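CG4930 (Drosophila melanogaster, PDB 3ISM) inhibits the nuclease EndoG by forming a complex with it, and is probably also a ribonuclease inhibitor. Local coordinates at residues Ile70-Leu74 with Glu86-Gln90; Leu92-Arg96 with Lys134-Cys139. The protein carries 1 engineered substitution. One frame throughout, in Å; residues are numbered along the deposited sequence.

Contact 1 of 2, residues Ile70-Leu74 with Glu86-Gln90; sequences IWRLL and EKASQ
Ile70 and Ala88 mark the nearest backbone approach, CA to CA 4.9 Å, between two helical segments that run nearly antiparallel, their N-to-C directions 154° apart, and the axes of these short segments approach to 8.6 Å. The small Ala88 at the crossing is consistent with so close a CA approach; its methyl group points at the other segment, and it loses more surface to the contact than any other residue of the two segments. Three side chains of helix 52-75 pack against that methyl. Leu74 brings its branch point against it, CG to Ala88 CB 3.7 Å, and its CD2 also lies in contact. Leu73 meets it through the beta carbons, CB to CB 3.9 Å, while Ile70 adds a looser contact through CG2. With CG beside its own backbone N (chi1 -73°), Leu73 sends CD1 past the methyl to Ala88 N at 3.8 Å and to Lys87 CB. The Leu73 and Lys87 side chains cross at about a right angle; the extended Lys87 chain then leads off, and its NZ is hydrogen-bonded to Leu29 O. Helix 104-120 adds to the same core, with Trp110 against Ile70 and Leu114 against Leu74. No hydrogen bond spans the two segments, which are joined by apolar packing alone in an antiparallel helical hairpin, formed by helices 52-75 and 81-102 of the Ku C-terminal-like domain.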
ATOM      1  N   ILE C  70      24.011  25.233  30.091  1.00 28.90           N
ATOM      2  CA  ILE C  70      23.909  26.448  29.287  1.00 29.05           C
ATOM      3  C   ILE C  70      23.907  27.686  30.197  1.00 29.66           C
ATOM      4  O   ILE C  70      24.585  28.683  29.917  1.00 29.38           O
ATOM      5  CB  ILE C  70      22.648  26.446  28.418  1.00 28.53           C
ATOM      6  CG1 ILE C  70      22.788  25.451  27.257  1.00 28.45           C
ATOM      7  CG2 ILE C  70      22.386  27.857  27.852  1.00 28.42           C
ATOM      8  CD1 ILE C  70      21.452  24.955  26.666  1.00 24.95           C
ATOM      9  N   TRP C  71      23.151  27.599  31.288  1.00 29.77           N
ATOM     10  CA  TRP C  71      23.034  28.687  32.247  1.00 30.61           C
ATOM     11  C   TRP C  71      24.387  28.975  32.894  1.00 30.27           C
ATOM     12  O   TRP C  71      24.802  30.130  32.999  1.00 30.37           O
ATOM     13  CB  TRP C  71      21.985  28.348  33.318  1.00 30.97           C
ATOM     14  CG  TRP C  71      21.561  29.534  34.130  1.00 32.38           C
ATOM     15  CD1 TRP C  71      22.206  30.057  35.221  1.00 32.94           C
ATOM     16  CD2 TRP C  71      20.388  30.339  33.933  1.00 32.94           C
ATOM     17  NE1 TRP C  71      21.514  31.140  35.702  1.00 33.47           N
ATOM     18  CE2 TRP C  71      20.394  31.335  34.935  1.00 33.99           C
ATOM     19  CE3 TRP C  71      19.333  30.312  33.011  1.00 33.85           C
ATOM     20  CZ2 TRP C  71      19.383  32.298  35.044  1.00 33.72           C
ATOM     21  CZ3 TRP C  71      18.331  31.274  33.115  1.00 33.38           C
ATOM     22  CH2 TRP C  71      18.363  32.249  34.127  1.00 33.27           C
ATOM     23  N   ARG C  72      25.077  27.919  33.309  1.00 29.79           N
ATOM     24  CA  ARG C  72      26.417  28.068  33.859  1.00 29.69           C
ATOM     25  C   ARG C  72      27.445  28.607  32.857  1.00 28.85           C
ATOM     26  O   ARG C  72      28.238  29.476  33.200  1.00 27.95           O
ATOM     27  CB  ARG C  72      26.879  26.755  34.501  1.00 30.42           C
ATOM     28  CG  ARG C  72      26.066  26.430  35.750  1.00 32.59           C
ATOM     29  CD  ARG C  72      26.660  25.315  36.594  1.00 38.20           C
ATOM     30  NE  ARG C  72      26.574  24.010  35.950  1.00 41.53           N
ATOM     31  CZ  ARG C  72      27.623  23.217  35.746  1.00 43.93           C
ATOM     32  NH1 ARG C  72      28.831  23.606  36.144  1.00 44.59           N
ATOM     33  NH2 ARG C  72      27.463  22.032  35.163  1.00 44.60           N
ATOM     34  N   LEU C  73      27.402  28.131  31.613  1.00 28.19           N
ATOM     35  CA  LEU C  73      28.363  28.591  30.604  1.00 28.02           C
ATOM     36  C   LEU C  73      28.224  30.087  30.349  1.00 28.20           C
ATOM     37  O   LEU C  73      29.209  30.772  30.106  1.00 27.84           O
ATOM     38  CB  LEU C  73      28.216  27.814  29.294  1.00 27.33           C
ATOM     39  CG  LEU C  73      28.736  26.372  29.357  1.00 26.84           C
ATOM     40  CD1 LEU C  73      28.139  25.557  28.237  1.00 25.54           C
ATOM     41  CD2 LEU C  73      30.259  26.310  29.330  1.00 25.54           C
ATOM     42  N   LEU C  74      26.991  30.578  30.437  1.00 28.37           N
ATOM     43  CA  LEU C  74      26.683  31.977  30.175  1.00 28.95           C
ATOM     44  C   LEU C  74      26.926  32.902  31.367  1.00 29.56           C
ATOM     45  O   LEU C  74      27.370  34.027  31.172  1.00 29.67           O
ATOM     46  CB  LEU C  74      25.235  32.116  29.699  1.00 28.53           C
ATOM     47  CG  LEU C  74      24.930  31.599  28.293  1.00 27.77           C
ATOM     48  CD1 LEU C  74      23.419  31.550  28.024  1.00 26.53           C
ATOM     49  CD2 LEU C  74      25.639  32.439  27.244  1.00 28.54           C
ATOM     50  N   GLU C  86      30.323  30.458  23.193  1.00 29.09           N
ATOM     51  CA  GLU C  86      30.256  29.583  22.025  1.00 28.75           C
ATOM     52  C   GLU C  86      29.734  28.188  22.380  1.00 28.53           C
ATOM     53  O   GLU C  86      28.877  27.636  21.686  1.00 28.31           O
ATOM     54  CB  GLU C  86      31.622  29.499  21.318  1.00 28.63           C
ATOM     55  CG  GLU C  86      31.623  28.636  20.060  1.00 29.39           C
ATOM     56  CD  GLU C  86      30.532  29.013  19.060  1.00 32.13           C
ATOM     57  OE1 GLU C  86      29.980  30.134  19.146  1.00 33.41           O
ATOM     58  OE2 GLU C  86      30.248  28.195  18.151  1.00 32.91           O
ATOM     59  N   LYS C  87      30.241  27.628  23.469  1.00 28.35           N
ATOM     60  CA  LYS C  87      29.750  26.339  23.966  1.00 28.29           C
ATOM     61  C   LYS C  87      28.238  26.373  24.267  1.00 28.28           C
ATOM     62  O   LYS C  87      27.497  25.459  23.895  1.00 28.11           O
ATOM     63  CB  LYS C  87      30.546  25.915  25.213  1.00 28.12           C
ATOM     64  CG  LYS C  87      31.920  25.366  24.893  1.00 27.82           C
ATOM     65  CD  LYS C  87      32.710  25.057  26.151  1.00 29.69           C
ATOM     66  CE  LYS C  87      34.054  24.427  25.809  1.00 29.79           C
ATOM     67  NZ  LYS C  87      34.918  24.340  27.008  1.00 29.94           N
ATOM     68  N   ALA C  88      27.785  27.440  24.917  1.00 28.36           N
ATOM     69  CA  ALA C  88      26.372  27.600  25.249  1.00 29.11           C
ATOM     70  C   ALA C  88      25.494  27.711  24.012  1.00 29.80           C
ATOM     71  O   ALA C  88      24.438  27.092  23.937  1.00 30.22           O
ATOM     72  CB  ALA C  88      26.174  28.797  26.141  1.00 29.19           C
ATOM     73  N   SER C  89      25.957  28.480  23.036  1.00 30.36           N
ATOM     74  CA  SER C  89      25.264  28.669  21.759  1.00 30.44           C
ATOM     75  C   SER C  89      25.049  27.329  21.022  1.00 30.46           C
ATOM     76  O   SER C  89      23.925  26.985  20.632  1.00 29.35           O
ATOM     77  CB  SER C  89      26.080  29.655  20.913  1.00 30.70           C
ATOM     78  OG  SER C  89      25.538  29.819  19.616  1.00 32.69           O
ATOM     79  N   GLN C  90      26.131  26.567  20.870  1.00 30.40           N
ATOM     80  CA  GLN C  90      26.071  25.262  20.217  1.00 30.77           C
ATOM     81  C   GLN C  90      25.182  24.254  20.941  1.00 29.92           C
ATOM     82  O   GLN C  90      24.402  23.558  20.305  1.00 30.53           O
ATOM     83  CB  GLN C  90      27.475  24.684  20.055  1.00 30.65           C
ATOM     84  CG  GLN C  90      28.357  25.448  19.082  1.00 31.61           C
ATOM     85  CD  GLN C  90      29.691  24.769  18.851  1.00 32.84           C
ATOM     86  OE1 GLN C  90      29.793  23.541  18.914  1.00 36.57           O
ATOM     87  NE2 GLN C  90      30.726  25.563  18.557  1.00 34.58           N
TER

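Contact 2 of 2, residues Leu92-Arg96 with Lys134-Cys139; sequences LEEYR and KQLGPC
The Arg96 guanidinium has Gln135 O over the centre of one face, 3.4 Å above its plane, and Gly137 O and Pro138 O at its edge. Gly137 O is gripped side-on by two nitrogens: NE bonds to it at 2.7 Å, in the carbonyl plane, and NH2 bonds to the same oxygen at 2.9 Å from above that plane. Both bonds lie in the guanidinium plane, which limits rotation of the group. NH2 also makes a weak bond to Pro138 O (125°) and a salt bridge to Asp143, whose carboxylate would balance the arginine's charge and, with the two carbonyls, fixes the position of NH2. An extended chain, with CG anti to the backbone N (chi1 -175°), carries the group to the loop, and on the way CD packs on Leu136 CD2 at 3.7 Å. Leu136 CD1 meets Leu92 CD2 at 4.1 Å. Nearer the solvent, Glu93 OE1 lies against Lys134 CD, while Lys134 NZ, 4.7 Å from that oxygen, is too far for a salt bridge. Gln135, with positive phi, ends helix 124-132 in a Schellman motif. The loop lies along helix 81-102, and helix 104-120 borders both: Tyr107 OH is hydrogen-bonded to Leu136 O, and Cys139 N to Asn108 OD1.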
ATOM      1  N   LEU C  92      22.744  25.062  23.084  1.00 28.26           N
ATOM      2  CA  LEU C  92      21.382  25.590  23.015  1.00 28.56           C
ATOM      3  C   LEU C  92      20.702  25.220  21.697  1.00 28.96           C
ATOM      4  O   LEU C  92      19.557  24.771  21.690  1.00 28.59           O
ATOM      5  CB  LEU C  92      21.361  27.108  23.219  1.00 28.80           C
ATOM      6  CG  LEU C  92      20.008  27.826  23.308  1.00 29.70           C
ATOM      7  CD1 LEU C  92      19.190  27.248  24.429  1.00 27.64           C
ATOM      8  CD2 LEU C  92      20.235  29.317  23.540  1.00 28.72           C
ATOM      9  N   GLU C  93      21.418  25.414  20.596  1.00 29.01           N
ATOM     10  CA  GLU C  93      20.928  25.061  19.274  1.00 30.53           C
ATOM     11  C   GLU C  93      20.580  23.568  19.136  1.00 29.95           C
ATOM     12  O   GLU C  93      19.495  23.221  18.688  1.00 29.98           O
ATOM     13  CB  GLU C  93      21.972  25.449  18.228  1.00 30.60           C
ATOM     14  CG  GLU C  93      21.449  25.403  16.830  1.00 34.82           C
ATOM     15  CD  GLU C  93      22.052  26.491  15.945  1.00 40.54           C
ATOM     16  OE1 GLU C  93      23.191  26.973  16.223  1.00 40.18           O
ATOM     17  OE2 GLU C  93      21.365  26.860  14.970  1.00 43.08           O
ATOM     18  N   GLU C  94      21.511  22.696  19.513  1.00 30.03           N
ATOM     19  CA  GLU C  94      21.262  21.250  19.504  1.00 29.96           C
ATOM     20  C   GLU C  94      20.098  20.874  20.416  1.00 29.13           C
ATOM     21  O   GLU C  94      19.191  20.130  20.011  1.00 28.72           O
ATOM     22  CB  GLU C  94      22.519  20.487  19.927  1.00 30.49           C
ATOM     23  CG  GLU C  94      22.413  18.966  19.827  1.00 32.75           C
ATOM     24  CD  GLU C  94      22.443  18.448  18.400  1.00 35.87           C
ATOM     25  OE1 GLU C  94      23.041  19.107  17.527  1.00 37.26           O
ATOM     26  OE2 GLU C  94      21.881  17.364  18.156  1.00 37.30           O
ATOM     27  N   TYR C  95      20.109  21.399  21.638  1.00 28.70           N
ATOM     28  CA  TYR C  95      19.034  21.092  22.582  1.00 28.05           C
ATOM     29  C   TYR C  95      17.653  21.543  22.055  1.00 28.21           C
ATOM     30  O   TYR C  95      16.700  20.742  22.060  1.00 27.73           O
ATOM     31  CB  TYR C  95      19.335  21.598  23.993  1.00 27.15           C
ATOM     32  CG  TYR C  95      18.110  21.739  24.864  1.00 27.28           C
ATOM     33  CD1 TYR C  95      17.210  20.688  25.013  1.00 27.03           C
ATOM     34  CD2 TYR C  95      17.846  22.927  25.536  1.00 25.49           C
ATOM     35  CE1 TYR C  95      16.072  20.833  25.789  1.00 27.06           C
ATOM     36  CE2 TYR C  95      16.719  23.062  26.325  1.00 24.19           C
ATOM     37  CZ  TYR C  95      15.843  22.013  26.447  1.00 25.49           C
ATOM     38  OH  TYR C  95      14.728  22.124  27.230  1.00 26.60           O
ATOM     39  N   ARG C  96      17.558  22.788  21.581  1.00 28.05           N
ATOM     40  CA  ARG C  96      16.314  23.303  20.988  1.00 28.42           C
ATOM     41  C   ARG C  96      15.767  22.429  19.836  1.00 28.83           C
ATOM     42  O   ARG C  96      14.556  22.225  19.715  1.00 28.49           O
ATOM     43  CB  ARG C  96      16.526  24.729  20.463  1.00 28.79           C
ATOM     44  CG  ARG C  96      15.249  25.380  19.936  1.00 28.92           C
ATOM     45  CD  ARG C  96      15.496  26.806  19.479  1.00 28.56           C
ATOM     46  NE  ARG C  96      14.239  27.529  19.279  1.00 29.62           N
ATOM     47  CZ  ARG C  96      13.487  27.425  18.185  1.00 30.21           C
ATOM     48  NH1 ARG C  96      13.867  26.640  17.179  1.00 30.45           N
ATOM     49  NH2 ARG C  96      12.370  28.120  18.083  1.00 28.63           N
ATOM     50  N   LYS C 134      19.742  33.560  15.373  1.00 31.08           N
ATOM     51  CA  LYS C 134      19.618  32.119  15.144  1.00 31.36           C
ATOM     52  C   LYS C 134      18.210  31.606  15.460  1.00 31.66           C
ATOM     53  O   LYS C 134      17.960  30.401  15.401  1.00 31.77           O
ATOM     54  CB  LYS C 134      20.668  31.343  15.938  1.00 31.04           C
ATOM     55  CG  LYS C 134      22.105  31.520  15.430  1.00 31.59           C
ATOM     56  CD  LYS C 134      23.098  30.708  16.285  1.00 31.77           C
ATOM     57  CE  LYS C 134      24.527  31.191  16.098  1.00 32.59           C
ATOM     58  NZ  LYS C 134      25.021  30.975  14.712  1.00 34.51           N
ATOM     59  N   GLN C 135      17.307  32.536  15.786  1.00 31.66           N
ATOM     60  CA  GLN C 135      15.908  32.234  16.126  1.00 31.99           C
ATOM     61  C   GLN C 135      15.781  31.127  17.180  1.00 31.16           C
ATOM     62  O   GLN C 135      15.105  30.111  16.961  1.00 31.17           O
ATOM     63  CB  GLN C 135      15.094  31.928  14.861  1.00 32.13           C
ATOM     64  CG  GLN C 135      15.160  33.054  13.814  1.00 33.10           C
ATOM     65  CD  GLN C 135      14.306  32.789  12.585  1.00 34.07           C
ATOM     66  OE1 GLN C 135      13.129  32.443  12.693  1.00 37.19           O
ATOM     67  NE2 GLN C 135      14.897  32.965  11.403  1.00 36.58           N
ATOM     68  N   LEU C 136      16.443  31.321  18.321  1.00 29.90           N
ATOM     69  CA  LEU C 136      16.455  30.291  19.368  1.00 29.65           C
ATOM     70  C   LEU C 136      15.473  30.541  20.508  1.00 29.25           C
ATOM     71  O   LEU C 136      15.633  30.012  21.608  1.00 29.26           O
ATOM     72  CB  LEU C 136      17.873  30.022  19.899  1.00 29.16           C
ATOM     73  CG  LEU C 136      18.905  29.630  18.827  1.00 29.38           C
ATOM     74  CD1 LEU C 136      20.312  29.550  19.406  1.00 27.45           C
ATOM     75  CD2 LEU C 136      18.538  28.335  18.068  1.00 29.69           C
ATOM     76  N   GLY C 137      14.436  31.319  20.229  1.00 29.25           N
ATOM     77  CA  GLY C 137      13.361  31.546  21.184  1.00 28.77           C
ATOM     78  C   GLY C 137      12.370  30.395  21.142  1.00 28.70           C
ATOM     79  O   GLY C 137      12.714  29.305  20.707  1.00 28.63           O
ATOM     80  N   PRO C 138      11.129  30.632  21.601  1.00 28.66           N
ATOM     81  CA  PRO C 138      10.152  29.551  21.683  1.00 28.60           C
ATOM     82  C   PRO C 138       9.959  28.771  20.377  1.00 28.76           C
ATOM     83  O   PRO C 138      10.008  29.341  19.273  1.00 28.45           O
ATOM     84  CB  PRO C 138       8.859  30.279  22.075  1.00 28.39           C
ATOM     85  CG  PRO C 138       9.332  31.479  22.833  1.00 28.67           C
ATOM     86  CD  PRO C 138      10.568  31.913  22.074  1.00 28.42           C
ATOM     87  N   CYS C 139       9.771  27.467  20.522  1.00 28.26           N
ATOM     88  CA  CYS C 139       9.392  26.613  19.426  1.00 28.74           C
ATOM     89  C   CYS C 139       7.981  27.012  18.989  1.00 28.14           C
ATOM     90  O   CYS C 139       7.157  27.392  19.831  1.00 27.85           O
ATOM     91  CB  CYS C 139       9.406  25.144  19.870  1.00 28.86           C
ATOM     92  SG  CYS C 139      10.925  24.653  20.795  1.00 33.33           S
TER

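How the contacts relate
Contact 1 and contact 2 lie in series along the chain, the first closing before the second opens, with centres about 12 Å apart. Helix 81-102 is common to both: its earlier part, 86-90, packs on helix 52-75, and its later part, 92-96, meets the loop after helix 124-132. They also touch directly, as Ile70 CD1 lies 3.7 Å from Leu92 CA and Ser89 OG lies 3.9 Å from Lys134 CE. One helix therefore joins a neighbour in sequence by apolar packing and a loop far along the chain through one arginine's hydrogen bonds together with leucine packing. Glu94 on this helix salt-bridges Arg94 of the CG8862 chain, probably EndoG, linking the inhibitor's core to that interface.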